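Aac(6')-ib (Escherichia coli, PDB 2BUE) probably catalyses transfer of the acetyl group of acetyl-CoA to the 6'-amino group of aminoglycosides such as kanamycin B, conferring resistance to these antibiotics. Local coordinates at residues Val26-Met31 with Tyr81-Asn86; Val149-Thr154 with Ala185-Gln190; Met38-Leu43 with Pro59-Val64. The protein carries 2 engineered substitutions. All coordinates share one frame; numbering follows the deposited sequence.

Contact 1 (Val26-Met31 with Tyr81-Asn86); sequences VTLRLM and YIAMLN
R29 and I82 sit opposite each other as an antiparallel hydrogen-bonded pair and hold the middle of this contact by both backbone and side chain. R29 N donates to I82 O at 3.0 Å, and I82 N returns a bond to R29 O at 2.8 Å. At the next hydrogen-bonded pair, T27 with M84, the same two-way exchange recurs, again with nearly straight bonds. Between these two hydrogen-bonded pairs, L28 and A83 face each other as a non-hydrogen-bonded pair, and the CA-H groups of L28 and A83 point at I82 O and T27 O.

The polar side chain that matters is R29. Its CG stands between the backbone N and the carbonyl carbon (chi1 64°), and from there the chain runs extended to NE, side by side with I82. This lays one face of the guanidinium on the isoleucine, with R29 CZ 3.7 Å from I82 CB. R29 NE makes a weak bond to M84 SD at 3.6 Å, while NH1 has a stronger partner in the salt bridge to D35.

Strand 26-30 is one of the two outermost strands of the GNAT sheet within the chain, and the first in sequence. It is added to the long strand 78-85, and the two faces of the pair are covered by different helices. On the L28 and A83 side, where helix 131-144 packs, L28 CD2 reaches Y81 CB at 4.1 Å and also touches the methyl of A83. On the I82 side, facing helix 36-43, M31 CG rests 3.8 Å from I82 CG1.

Y81 diverges from L30, yet L30 CD2 still touches Y81 CE1 of the ring at 4.1 Å. R29 O lies in the plane of that ring, at its edge, and the phenol OH bonds S95.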
ATOM      1  N   VAL A  26     -11.794   2.808  -9.777  1.00 25.27           N
ATOM      2  CA  VAL A  26     -10.456   2.219  -9.645  1.00 22.52           C
ATOM      3  C   VAL A  26     -10.550   0.764  -9.185  1.00 21.39           C
ATOM      4  O   VAL A  26     -11.157   0.470  -8.156  1.00 20.76           O
ATOM      5  CB  VAL A  26      -9.555   3.016  -8.673  1.00 22.42           C
ATOM      6  CG1 VAL A  26      -8.199   2.293  -8.476  1.00 22.59           C
ATOM      7  CG2 VAL A  26      -9.353   4.436  -9.166  1.00 21.18           C
ATOM      8  N   THR A  27      -9.939  -0.141  -9.949  1.00 19.94           N
ATOM      9  CA  THR A  27      -9.929  -1.554  -9.600  1.00 19.16           C
ATOM     10  C   THR A  27      -8.501  -2.074  -9.409  1.00 18.30           C
ATOM     11  O   THR A  27      -7.531  -1.373  -9.715  1.00 16.68           O
ATOM     12  CB  THR A  27     -10.677  -2.426 -10.636  1.00 19.77           C
ATOM     13  OG1 THR A  27     -10.081  -2.281 -11.922  1.00 19.20           O
ATOM     14  CG2 THR A  27     -12.170  -2.009 -10.699  1.00 20.43           C
ATOM     15  N   LEU A  28      -8.402  -3.281  -8.872  1.00 17.04           N
ATOM     16  CA  LEU A  28      -7.100  -3.907  -8.634  1.00 17.06           C
ATOM     17  C   LEU A  28      -7.014  -5.247  -9.294  1.00 16.73           C
ATOM     18  O   LEU A  28      -7.961  -6.052  -9.221  1.00 17.78           O
ATOM     19  CB  LEU A  28      -6.858  -4.096  -7.145  1.00 17.15           C
ATOM     20  CG  LEU A  28      -6.900  -2.805  -6.326  1.00 18.93           C
ATOM     21  CD1 LEU A  28      -7.271  -3.144  -4.899  1.00 19.65           C
ATOM     22  CD2 LEU A  28      -5.582  -2.031  -6.408  1.00 18.17           C
ATOM     23  N   ARG A  29      -5.867  -5.499  -9.915  1.00 14.99           N
ATOM     24  CA  ARG A  29      -5.538  -6.824 -10.407  1.00 14.24           C
ATOM     25  C   ARG A  29      -4.206  -7.227  -9.827  1.00 13.59           C
ATOM     26  O   ARG A  29      -3.406  -6.355  -9.474  1.00 12.19           O
ATOM     27  CB  ARG A  29      -5.450  -6.814 -11.944  1.00 14.71           C
ATOM     28  CG  ARG A  29      -4.338  -5.934 -12.526  1.00 14.89           C
ATOM     29  CD  ARG A  29      -4.260  -6.114 -14.052  1.00 14.80           C
ATOM     30  NE  ARG A  29      -3.257  -5.264 -14.692  1.00 14.52           N
ATOM     31  CZ  ARG A  29      -1.946  -5.518 -14.705  1.00 13.84           C
ATOM     32  NH1 ARG A  29      -1.441  -6.599 -14.078  1.00 11.17           N
ATOM     33  NH2 ARG A  29      -1.146  -4.673 -15.350  1.00 14.40           N
ATOM     34  N   LEU A  30      -3.949  -8.530  -9.739  1.00 13.36           N
ATOM     35  CA  LEU A  30      -2.615  -8.994  -9.338  1.00 13.59           C
ATOM     36  C   LEU A  30      -1.587  -8.473 -10.322  1.00 13.23           C
ATOM     37  O   LEU A  30      -1.823  -8.456 -11.537  1.00 13.88           O
ATOM     38  CB  LEU A  30      -2.505 -10.524  -9.272  1.00 14.71           C
ATOM     39  CG  LEU A  30      -3.209 -11.287  -8.160  1.00 16.63           C
ATOM     40  CD1 LEU A  30      -3.036 -12.802  -8.399  1.00 18.41           C
ATOM     41  CD2 LEU A  30      -2.688 -10.908  -6.740  1.00 17.47           C
ATOM     42  N   MET A  31      -0.446  -8.040  -9.798  1.00 11.81           N
ATOM     43  CA  MET A  31       0.697  -7.745 -10.653  1.00 11.97           C
ATOM     44  C   MET A  31       1.336  -9.061 -11.108  1.00 12.44           C
ATOM     45  O   MET A  31       1.352 -10.043 -10.361  1.00 13.13           O
ATOM     46  CB  MET A  31       1.724  -6.934  -9.855  1.00 11.33           C
ATOM     47  CG  MET A  31       2.777  -6.289 -10.759  1.00 10.96           C
ATOM     48  SD  MET A  31       4.021  -5.351  -9.885  1.00 12.86           S
ATOM     49  CE  MET A  31       5.052  -6.617  -9.202  1.00 13.33           C
ATOM     50  N   TYR A  81      -0.198  -5.579  -6.443  1.00  9.53           N
ATOM     51  CA  TYR A  81      -1.329  -5.269  -7.322  1.00  9.67           C
ATOM     52  C   TYR A  81      -0.999  -4.125  -8.283  1.00 10.34           C
ATOM     53  O   TYR A  81      -0.178  -3.255  -7.959  1.00  9.92           O
ATOM     54  CB  TYR A  81      -2.555  -4.810  -6.510  1.00  9.80           C
ATOM     55  CG  TYR A  81      -2.892  -5.700  -5.353  1.00 11.03           C
ATOM     56  CD1 TYR A  81      -3.649  -6.859  -5.535  1.00 12.01           C
ATOM     57  CD2 TYR A  81      -2.439  -5.388  -4.073  1.00  9.73           C
ATOM     58  CE1 TYR A  81      -3.941  -7.701  -4.445  1.00 11.58           C
ATOM     59  CE2 TYR A  81      -2.720  -6.203  -2.966  1.00  9.98           C
ATOM     60  CZ  TYR A  81      -3.462  -7.368  -3.169  1.00 11.33           C
ATOM     61  OH  TYR A  81      -3.763  -8.156  -2.083  1.00 10.89           O
ATOM     62  N   ILE A  82      -1.670  -4.126  -9.433  1.00 10.60           N
ATOM     63  CA  ILE A  82      -1.707  -2.971 -10.312  1.00 10.92           C
ATOM     64  C   ILE A  82      -3.106  -2.365 -10.223  1.00 11.98           C
ATOM     65  O   ILE A  82      -4.113  -3.080 -10.351  1.00 12.99           O
ATOM     66  CB  ILE A  82      -1.327  -3.310 -11.788  1.00 10.05           C
ATOM     67  CG1 ILE A  82       0.102  -3.876 -11.846  1.00 11.58           C
ATOM     68  CG2 ILE A  82      -1.505  -2.034 -12.661  1.00 11.60           C
ATOM     69  CD1 ILE A  82       1.213  -2.893 -11.416  1.00 14.78           C
ATOM     70  N   ALA A  83      -3.146  -1.059  -9.970  1.00 12.68           N
ATOM     71  CA  ALA A  83      -4.391  -0.296  -9.959  1.00 13.31           C
ATOM     72  C   ALA A  83      -4.746   0.107 -11.377  1.00 14.43           C
ATOM     73  O   ALA A  83      -3.891   0.636 -12.122  1.00 14.62           O
ATOM     74  CB  ALA A  83      -4.248   0.932  -9.079  1.00 14.10           C
ATOM     75  N   MET A  84      -6.014  -0.119 -11.730  1.00 15.05           N
ATOM     76  CA  MET A  84      -6.523   0.146 -13.082  1.00 16.87           C
ATOM     77  C   MET A  84      -7.647   1.181 -13.075  1.00 17.85           C
ATOM     78  O   MET A  84      -8.486   1.180 -12.178  1.00 18.89           O
ATOM     79  CB  MET A  84      -7.083  -1.145 -13.689  1.00 17.11           C
ATOM     80  CG  MET A  84      -6.117  -2.318 -13.723  1.00 18.07           C
ATOM     81  SD  MET A  84      -4.759  -2.046 -14.870  1.00 18.84           S
ATOM     82  CE  MET A  84      -5.662  -1.925 -16.434  1.00 20.43           C
ATOM     83  N   LEU A  85      -7.646   2.053 -14.081  1.00 19.78           N
ATOM     84  CA  LEU A  85      -8.710   3.036 -14.265  1.00 21.42           C
ATOM     85  C   LEU A  85      -8.972   3.164 -15.753  1.00 22.92           C
ATOM     86  O   LEU A  85      -8.050   3.449 -16.531  1.00 23.22           O
ATOM     87  CB  LEU A  85      -8.311   4.398 -13.690  1.00 21.43           C
ATOM     88  CG  LEU A  85      -9.235   5.595 -13.973  1.00 21.99           C
ATOM     89  CD1 LEU A  85     -10.561   5.439 -13.195  1.00 23.48           C
ATOM     90  CD2 LEU A  85      -8.562   6.939 -13.668  1.00 21.96           C
ATOM     91  N   ASN A  86     -10.226   2.921 -16.143  1.00 24.37           N
ATOM     92  CA  ASN A  86     -10.630   2.959 -17.556  1.00 25.86           C
ATOM     93  C   ASN A  86      -9.689   2.151 -18.459  1.00 25.26           C
ATOM     94  O   ASN A  86      -9.241   2.644 -19.502  1.00 26.11           O
ATOM     95  CB  ASN A  86     -10.709   4.409 -18.048  1.00 26.54           C
ATOM     96  CG  ASN A  86     -11.677   5.269 -17.229  1.00 28.75           C
ATOM     97  OD1 ASN A  86     -12.765   4.825 -16.848  1.00 32.76           O
ATOM     98  ND2 ASN A  86     -11.279   6.516 -16.972  1.00 30.60           N
TER
HETATM   99  O   HOH W   1     -11.152  -0.207 -13.359  1.00 28.99           O

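Contact 2 (Val149-Thr154 with Ala185-Gln190); sequences VTKIQT and AVYMVQ
Y187 reaches across to Q153 on the adjacent strand, and Y187 OH donates a short bond of 2.6 Å to Q153 OE1. With chi1 at -169°, CG lies opposite the backbone N, and this brings the phenol OH of Y187 up to the Q153 amide. Q153 carries CG between backbone N and carbonyl carbon (chi1 68°) and is extended beyond it, which places OE1 at the ring edge, in the ring's plane. The amide and ring planes are 87° apart; seen from the amide, the hydroxyl sits above the carbonyl plane. The other end of the amide is held too, NE2 bonding Y96 OH.

Strands 151-154 and 183-191 are antiparallel neighbours in the GNAT sheet. On its other side 151-154 runs parallel to 114-121, the pair that in this fold splays apart to admit the pantetheine arm of the cofactor. T154 lies at that place, its side chain about 5 Å from both coenzyme A and ribostamycin at nearest atoms. T154 OG1 bonds I117 O, while T154 CG2 lies 3.8 Å from M188 CB, the two side chains side by side.

The K151 side chain slants across V189, with K151 CD 4.0 Å from V189 CB. The lysine chain bends at chi3, and K151 NZ donates to a water 2.9 Å away, which in turn donates to Y187 OH. Paired backbone bonds join I152 to Q190 and T154 to M188, with T154 N 2.9 Å from M188 O.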
ATOM      1  N   VAL A 149      -9.290 -11.520   7.680  1.00 10.10           N
ATOM      2  CA  VAL A 149      -8.632 -10.218   7.919  1.00  9.63           C
ATOM      3  C   VAL A 149      -9.399  -9.438   8.990  1.00  9.54           C
ATOM      4  O   VAL A 149     -10.617  -9.295   8.913  1.00 10.79           O
ATOM      5  CB  VAL A 149      -8.550  -9.425   6.604  1.00  8.67           C
ATOM      6  CG1 VAL A 149      -8.102  -7.975   6.902  1.00 10.86           C
ATOM      7  CG2 VAL A 149      -7.608 -10.130   5.617  1.00  9.11           C
ATOM      8  N   THR A 150      -8.676  -8.914   9.980  1.00  9.43           N
ATOM      9  CA  THR A 150      -9.310  -8.291  11.158  1.00  9.95           C
ATOM     10  C   THR A 150      -9.170  -6.768  11.192  1.00  9.69           C
ATOM     11  O   THR A 150     -10.018  -6.050  11.739  1.00  9.36           O
ATOM     12  CB  THR A 150      -8.662  -8.825  12.438  1.00 10.33           C
ATOM     13  OG1 THR A 150      -7.231  -8.694  12.344  1.00 11.83           O
ATOM     14  CG2 THR A 150      -9.047 -10.315  12.637  1.00 11.23           C
ATOM     15  N   LYS A 151      -8.090  -6.294  10.582  1.00  8.95           N
ATOM     16  CA  LYS A 151      -7.721  -4.877  10.693  1.00  9.21           C
ATOM     17  C   LYS A 151      -6.707  -4.578   9.604  1.00  8.78           C
ATOM     18  O   LYS A 151      -5.896  -5.453   9.283  1.00 10.20           O
ATOM     19  CB  LYS A 151      -7.045  -4.654  12.060  1.00  9.30           C
ATOM     20  CG  LYS A 151      -6.628  -3.201  12.304  1.00 11.58           C
ATOM     21  CD  LYS A 151      -6.224  -3.023  13.769  1.00 12.01           C
ATOM     22  CE  LYS A 151      -4.861  -3.628  14.062  1.00 13.85           C
ATOM     23  NZ  LYS A 151      -4.534  -3.622  15.560  1.00 16.18           N
ATOM     24  N   ILE A 152      -6.799  -3.390   9.006  1.00  8.78           N
ATOM     25  CA  ILE A 152      -5.778  -2.987   8.041  0.50  8.60           C
ATOM     26  C   ILE A 152      -4.965  -1.878   8.671  1.00  8.92           C
ATOM     27  O   ILE A 152      -5.502  -1.053   9.407  1.00  8.90           O
ATOM     28  CB  ILE A 152      -6.381  -2.563   6.699  0.50  8.98           C
ATOM     29  CG1 ILE A 152      -7.337  -3.660   6.191  0.50 10.51           C
ATOM     30  CG2 ILE A 152      -5.281  -2.283   5.668  0.50  9.26           C
ATOM     31  CD1 ILE A 152      -8.226  -3.206   5.067  0.50 10.74           C
ATOM     32  N   GLN A 153      -3.655  -1.916   8.415  1.00  8.72           N
ATOM     33  CA  GLN A 153      -2.744  -0.875   8.923  1.00  8.70           C
ATOM     34  C   GLN A 153      -2.017  -0.221   7.771  1.00  8.80           C
ATOM     35  O   GLN A 153      -1.892  -0.795   6.662  1.00  8.26           O
ATOM     36  CB  GLN A 153      -1.720  -1.448   9.912  1.00  8.87           C
ATOM     37  CG  GLN A 153      -0.721  -2.402   9.214  1.00  7.95           C
ATOM     38  CD  GLN A 153       0.325  -2.968  10.162  1.00  9.45           C
ATOM     39  OE1 GLN A 153       0.032  -3.324  11.314  1.00 10.22           O
ATOM     40  NE2 GLN A 153       1.546  -3.100   9.661  1.00  9.76           N
ATOM     41  N   THR A 154      -1.512   0.982   8.017  1.00  8.91           N
ATOM     42  CA  THR A 154      -0.539   1.577   7.094  1.00 10.29           C
ATOM     43  C   THR A 154       0.405   2.462   7.922  1.00 10.35           C
ATOM     44  O   THR A 154       0.086   2.766   9.069  1.00 10.57           O
ATOM     45  CB  THR A 154      -1.200   2.346   5.945  1.00 11.89           C
ATOM     46  OG1 THR A 154      -0.218   2.635   4.920  1.00 15.75           O
ATOM     47  CG2 THR A 154      -1.871   3.612   6.450  1.00 11.81           C
ATOM     48  N   ALA A 185       7.303   6.139  11.921  1.00 10.17           N
ATOM     49  CA  ALA A 185       6.176   6.180  11.021  1.00  9.92           C
ATOM     50  C   ALA A 185       4.921   6.508  11.803  1.00 10.20           C
ATOM     51  O   ALA A 185       4.850   6.265  13.014  1.00 10.38           O
ATOM     52  CB  ALA A 185       6.001   4.820  10.299  1.00  9.76           C
ATOM     53  N   VAL A 186       3.942   7.068  11.103  1.00  9.22           N
ATOM     54  CA  VAL A 186       2.646   7.329  11.720  1.00  9.98           C
ATOM     55  C   VAL A 186       1.808   6.066  11.512  1.00  9.23           C
ATOM     56  O   VAL A 186       1.385   5.791  10.394  1.00  9.23           O
ATOM     57  CB  VAL A 186       1.970   8.567  11.128  1.00 10.31           C
ATOM     58  CG1 VAL A 186       0.585   8.781  11.746  1.00 11.12           C
ATOM     59  CG2 VAL A 186       2.870   9.811  11.376  1.00 12.33           C
ATOM     60  N   TYR A 187       1.594   5.317  12.595  1.00  8.97           N
ATOM     61  CA  TYR A 187       0.826   4.075  12.521  1.00  9.32           C
ATOM     62  C   TYR A 187      -0.662   4.424  12.407  1.00  9.58           C
ATOM     63  O   TYR A 187      -1.219   5.149  13.244  1.00  9.87           O
ATOM     64  CB  TYR A 187       1.080   3.258  13.771  1.00 10.09           C
ATOM     65  CG  TYR A 187       0.534   1.874  13.650  1.00  9.21           C
ATOM     66  CD1 TYR A 187       1.035   0.984  12.675  1.00  9.30           C
ATOM     67  CD2 TYR A 187      -0.478   1.444  14.499  1.00 10.75           C
ATOM     68  CE1 TYR A 187       0.526  -0.330  12.569  1.00  9.64           C
ATOM     69  CE2 TYR A 187      -1.008   0.135  14.392  1.00  9.79           C
ATOM     70  CZ  TYR A 187      -0.511  -0.726  13.420  1.00 11.50           C
ATOM     71  OH  TYR A 187      -1.067  -1.984  13.317  1.00  9.88           O
ATOM     72  N   MET A 188      -1.305   3.911  11.357  1.00  9.14           N
ATOM     73  CA  MET A 188      -2.721   4.192  11.100  1.00  9.18           C
ATOM     74  C   MET A 188      -3.466   2.881  10.903  1.00  9.70           C
ATOM     75  O   MET A 188      -2.934   1.964  10.297  1.00  9.87           O
ATOM     76  CB  MET A 188      -2.866   5.031   9.828  1.00  9.67           C
ATOM     77  CG  MET A 188      -2.104   6.379   9.928  1.00  9.81           C
ATOM     78  SD  MET A 188      -2.337   7.390   8.467  1.00 11.54           S
ATOM     79  CE  MET A 188      -4.040   7.902   8.609  1.00 10.04           C
ATOM     80  N   VAL A 189      -4.707   2.821  11.372  1.00  9.81           N
ATOM     81  CA  VAL A 189      -5.477   1.574  11.265  1.00 10.09           C
ATOM     82  C   VAL A 189      -6.934   1.818  10.887  1.00 10.98           C
ATOM     83  O   VAL A 189      -7.503   2.903  11.117  1.00 10.96           O
ATOM     84  CB  VAL A 189      -5.396   0.709  12.574  1.00  9.13           C
ATOM     85  CG1 VAL A 189      -3.962   0.408  12.998  1.00 11.44           C
ATOM     86  CG2 VAL A 189      -6.214   1.322  13.715  1.00 11.64           C
ATOM     87  N   GLN A 190      -7.542   0.772  10.327  1.00 10.31           N
ATOM     88  CA  GLN A 190      -8.971   0.716  10.063  1.00 11.06           C
ATOM     89  C   GLN A 190      -9.419  -0.708  10.428  1.00 10.52           C
ATOM     90  O   GLN A 190      -8.958  -1.666   9.825  1.00 10.82           O
ATOM     91  CB  GLN A 190      -9.236   0.989   8.587  1.00 11.25           C
ATOM     92  CG  GLN A 190     -10.697   1.108   8.263  1.00 13.83           C
ATOM     93  CD  GLN A 190     -10.989   1.571   6.851  1.00 15.89           C
ATOM     94  OE1 GLN A 190     -10.092   1.995   6.072  1.00 17.54           O
ATOM     95  NE2 GLN A 190     -12.264   1.537   6.512  1.00 16.78           N
TER
HETATM   96  O   HOH W   2      -1.685  -4.054  15.290  1.00 14.99           O

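Contact 3 (Met38-Leu43 with Pro59-Val64); sequences MLYEWL and PTLADV
L61 CB sits squarely above the ring of Y40, a CH-pi contact only 1° off the ring normal and 3.9 Å from the centroid. The tyrosine belongs to helix 36-43, and the ring lies against the first turn of helix 61-68; these are the helices that, in the GNAT fold, come between the first two strands of the sheet. No hydrogen bond runs directly between the two segments.

With CG anti to the backbone N (chi1 160°), the Y40 ring is laid with one face against L61 at the start of helix 61-68. L61 CA is over the same face but nearer the rim, while P59 O comes in at the edge, in the ring plane, 3.3 Å from Y40 CE1. A water bridges the phenol and the backbone, 2.8 Å from Y40 OH and accepting from L61 N.

The rest of the contact is aliphatic. V64 inserts CG2 beside Y40 CB, and V64 CG2 meets L43 CD1 at 3.9 Å; its other branch, CG1, touches L39 CD2. The side chains of L43 and P59 cross at about a right angle, L43 CB being nearest to P59 CG. L43 also touches W52, a residue of the ribostamycin pocket, and N44 ND2 ties Y40 O to P59 O.

T60 and D63 form a capping box at the start of helix 61-68: D63 N donates to T60 OG1 at 2.9 Å, and T60 N donates to D63 OD2 at 3.1 Å.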
ATOM      1  N   MET A  38       7.416  -1.869 -16.448  1.00 13.53           N
ATOM      2  CA  MET A  38       6.556  -0.712 -16.163  1.00 13.66           C
ATOM      3  C   MET A  38       6.754  -0.207 -14.730  1.00 12.45           C
ATOM      4  O   MET A  38       6.931   0.997 -14.501  1.00 11.75           O
ATOM      5  CB  MET A  38       5.089  -1.073 -16.412  1.00 13.99           C
ATOM      6  CG  MET A  38       4.117   0.057 -16.076  1.00 14.41           C
ATOM      7  SD  MET A  38       2.409  -0.444 -16.372  1.00 17.51           S
ATOM      8  CE  MET A  38       2.120  -1.658 -15.098  1.00 18.82           C
ATOM      9  N   LEU A  39       6.756  -1.118 -13.765  1.00 11.22           N
ATOM     10  CA  LEU A  39       7.002  -0.736 -12.362  1.00 10.39           C
ATOM     11  C   LEU A  39       8.380  -0.053 -12.187  1.00 10.66           C
ATOM     12  O   LEU A  39       8.501   0.964 -11.491  1.00 10.03           O
ATOM     13  CB  LEU A  39       6.836  -1.958 -11.449  1.00 10.66           C
ATOM     14  CG  LEU A  39       7.040  -1.672  -9.964  1.00 10.01           C
ATOM     15  CD1 LEU A  39       5.959  -0.682  -9.470  1.00  9.35           C
ATOM     16  CD2 LEU A  39       7.036  -3.010  -9.201  1.00 10.53           C
ATOM     17  N   TYR A  40       9.397  -0.591 -12.856  1.00 10.49           N
ATOM     18  CA  TYR A  40      10.736   0.018 -12.856  1.00 11.17           C
ATOM     19  C   TYR A  40      10.672   1.475 -13.339  1.00 11.14           C
ATOM     20  O   TYR A  40      11.190   2.391 -12.679  1.00 10.87           O
ATOM     21  CB  TYR A  40      11.687  -0.836 -13.712  1.00 11.48           C
ATOM     22  CG  TYR A  40      12.920  -0.090 -14.176  1.00 11.53           C
ATOM     23  CD1 TYR A  40      13.919   0.300 -13.270  1.00 10.48           C
ATOM     24  CD2 TYR A  40      13.068   0.251 -15.517  1.00 11.53           C
ATOM     25  CE1 TYR A  40      15.049   1.005 -13.723  1.00 11.96           C
ATOM     26  CE2 TYR A  40      14.197   0.933 -15.976  1.00 11.70           C
ATOM     27  CZ  TYR A  40      15.177   1.304 -15.082  1.00 12.09           C
ATOM     28  OH  TYR A  40      16.285   1.986 -15.515  1.00 11.91           O
ATOM     29  N   GLU A  41      10.017   1.696 -14.479  1.00 11.23           N
ATOM     30  CA  GLU A  41       9.829   3.053 -14.972  1.00 11.66           C
ATOM     31  C   GLU A  41       9.169   3.938 -13.891  1.00 11.37           C
ATOM     32  O   GLU A  41       9.689   5.019 -13.569  1.00 11.44           O
ATOM     33  CB  GLU A  41       9.035   3.076 -16.278  1.00 12.36           C
ATOM     34  CG  GLU A  41       8.814   4.499 -16.740  1.00 12.46           C
ATOM     35  CD  GLU A  41       8.124   4.623 -18.091  1.00 15.81           C
ATOM     36  OE1 GLU A  41       7.774   3.596 -18.709  1.00 15.62           O
ATOM     37  OE2 GLU A  41       7.944   5.797 -18.509  1.00 15.67           O
ATOM     38  N   TRP A  42       8.048   3.463 -13.335  1.00 11.65           N
ATOM     39  CA  TRP A  42       7.335   4.194 -12.271  1.00 11.62           C
ATOM     40  C   TRP A  42       8.209   4.545 -11.069  1.00 11.36           C
ATOM     41  O   TRP A  42       8.179   5.691 -10.583  1.00 12.73           O
ATOM     42  CB  TRP A  42       6.129   3.385 -11.788  1.00 11.31           C
ATOM     43  CG  TRP A  42       5.032   3.246 -12.798  1.00 11.62           C
ATOM     44  CD1 TRP A  42       4.939   3.852 -14.027  1.00 12.27           C
ATOM     45  CD2 TRP A  42       3.849   2.465 -12.635  1.00 11.88           C
ATOM     46  NE1 TRP A  42       3.756   3.481 -14.647  1.00 13.35           N
ATOM     47  CE2 TRP A  42       3.070   2.630 -13.807  1.00 12.69           C
ATOM     48  CE3 TRP A  42       3.372   1.633 -11.601  1.00 12.50           C
ATOM     49  CZ2 TRP A  42       1.818   1.998 -13.977  1.00 12.89           C
ATOM     50  CZ3 TRP A  42       2.127   0.999 -11.765  1.00 12.58           C
ATOM     51  CH2 TRP A  42       1.360   1.200 -12.946  1.00 12.82           C
ATOM     52  N   LEU A  43       8.966   3.568 -10.571  1.00 11.32           N
ATOM     53  CA  LEU A  43       9.755   3.745  -9.356  1.00 10.95           C
ATOM     54  C   LEU A  43      10.902   4.754  -9.519  1.00 11.17           C
ATOM     55  O   LEU A  43      11.527   5.164  -8.543  1.00 11.04           O
ATOM     56  CB  LEU A  43      10.270   2.396  -8.813  1.00 10.88           C
ATOM     57  CG  LEU A  43       9.170   1.461  -8.288  1.00 10.85           C
ATOM     58  CD1 LEU A  43       9.816   0.136  -7.939  1.00 11.49           C
ATOM     59  CD2 LEU A  43       8.473   2.072  -7.047  1.00 12.34           C
ATOM     60  N   PRO A  59      15.692   2.343  -7.974  1.00 16.96           N
ATOM     61  CA  PRO A  59      16.197   1.000  -8.223  1.00 15.32           C
ATOM     62  C   PRO A  59      16.518   0.809  -9.701  1.00 14.13           C
ATOM     63  O   PRO A  59      15.862   1.409 -10.574  1.00 13.65           O
ATOM     64  CB  PRO A  59      15.008   0.112  -7.863  1.00 15.65           C
ATOM     65  CG  PRO A  59      13.828   0.975  -8.187  1.00 15.85           C
ATOM     66  CD  PRO A  59      14.238   2.348  -7.717  1.00 17.11           C
ATOM     67  N   THR A  60      17.505  -0.029  -9.977  1.00 12.88           N
ATOM     68  CA  THR A  60      17.801  -0.421 -11.356  1.00 12.64           C
ATOM     69  C   THR A  60      16.708  -1.385 -11.825  1.00 12.49           C
ATOM     70  O   THR A  60      15.918  -1.894 -11.015  1.00 11.98           O
ATOM     71  CB  THR A  60      19.151  -1.167 -11.446  1.00 12.62           C
ATOM     72  OG1 THR A  60      19.038  -2.397 -10.714  1.00 12.46           O
ATOM     73  CG2 THR A  60      20.309  -0.312 -10.936  1.00 12.48           C
ATOM     74  N   LEU A  61      16.670  -1.661 -13.120  1.00 12.06           N
ATOM     75  CA  LEU A  61      15.737  -2.654 -13.641  1.00 11.45           C
ATOM     76  C   LEU A  61      15.961  -4.006 -12.950  1.00 12.48           C
ATOM     77  O   LEU A  61      14.991  -4.662 -12.535  1.00 12.19           O
ATOM     78  CB  LEU A  61      15.897  -2.781 -15.171  1.00 12.11           C
ATOM     79  CG  LEU A  61      15.039  -3.864 -15.831  1.00 11.78           C
ATOM     80  CD1 LEU A  61      13.523  -3.645 -15.593  1.00 12.19           C
ATOM     81  CD2 LEU A  61      15.360  -3.943 -17.320  1.00 12.53           C
ATOM     82  N   ALA A  62      17.231  -4.413 -12.824  1.00 12.00           N
ATOM     83  CA  ALA A  62      17.563  -5.680 -12.135  1.00 13.20           C
ATOM     84  C   ALA A  62      17.050  -5.687 -10.692  1.00 13.14           C
ATOM     85  O   ALA A  62      16.515  -6.709 -10.226  1.00 13.46           O
ATOM     86  CB  ALA A  62      19.073  -5.928 -12.144  1.00 13.75           C
ATOM     87  N   ASP A  63      17.242  -4.574  -9.982  1.00 12.53           N
ATOM     88  CA  ASP A  63      16.713  -4.433  -8.604  1.00 13.32           C
ATOM     89  C   ASP A  63      15.219  -4.721  -8.584  1.00 13.53           C
ATOM     90  O   ASP A  63      14.726  -5.518  -7.760  1.00 13.43           O
ATOM     91  CB  ASP A  63      16.929  -3.022  -8.068  1.00 12.89           C
ATOM     92  CG  ASP A  63      18.375  -2.725  -7.709  1.00 14.20           C
ATOM     93  OD1 ASP A  63      19.181  -3.681  -7.570  1.00 16.06           O
ATOM     94  OD2 ASP A  63      18.682  -1.517  -7.567  1.00 15.99           O
ATOM     95  N   VAL A  64      14.487  -4.092  -9.502  1.00 13.28           N
ATOM     96  CA  VAL A  64      13.022  -4.236  -9.497  1.00 13.60           C
ATOM     97  C   VAL A  64      12.645  -5.667  -9.875  1.00 14.23           C
ATOM     98  O   VAL A  64      11.727  -6.264  -9.286  1.00 14.78           O
ATOM     99  CB  VAL A  64      12.329  -3.203 -10.416  1.00 13.58           C
ATOM    100  CG1 VAL A  64      10.807  -3.472 -10.502  1.00 13.63           C
ATOM    101  CG2 VAL A  64      12.566  -1.783  -9.923  1.00 11.70           C
TER
HETATM  102  O   HOH W   3      18.261   0.195 -14.780  1.00 10.30           O

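Overall arrangement
Contacts 1 and 2 are both antiparallel strand pairings within the one sheet, on opposite sides of the chain's centre, their own centres about 21 Å apart. Contact 1 adds an outermost strand, whereas contact 2 joins two inner strands and reaches the ligand site; each mixes buried residues with more open ones. Contact 3 is different in kind, a helix-helix packing of apolar side chains with a single bridging water, and lies farthest from the chain's centre. It is nested within the loop that contact 1 closes and touches it directly: L39 packs on M31, and M38 and W42 pack on I82. Contact 2 touches neither of the others and comes later in the chain.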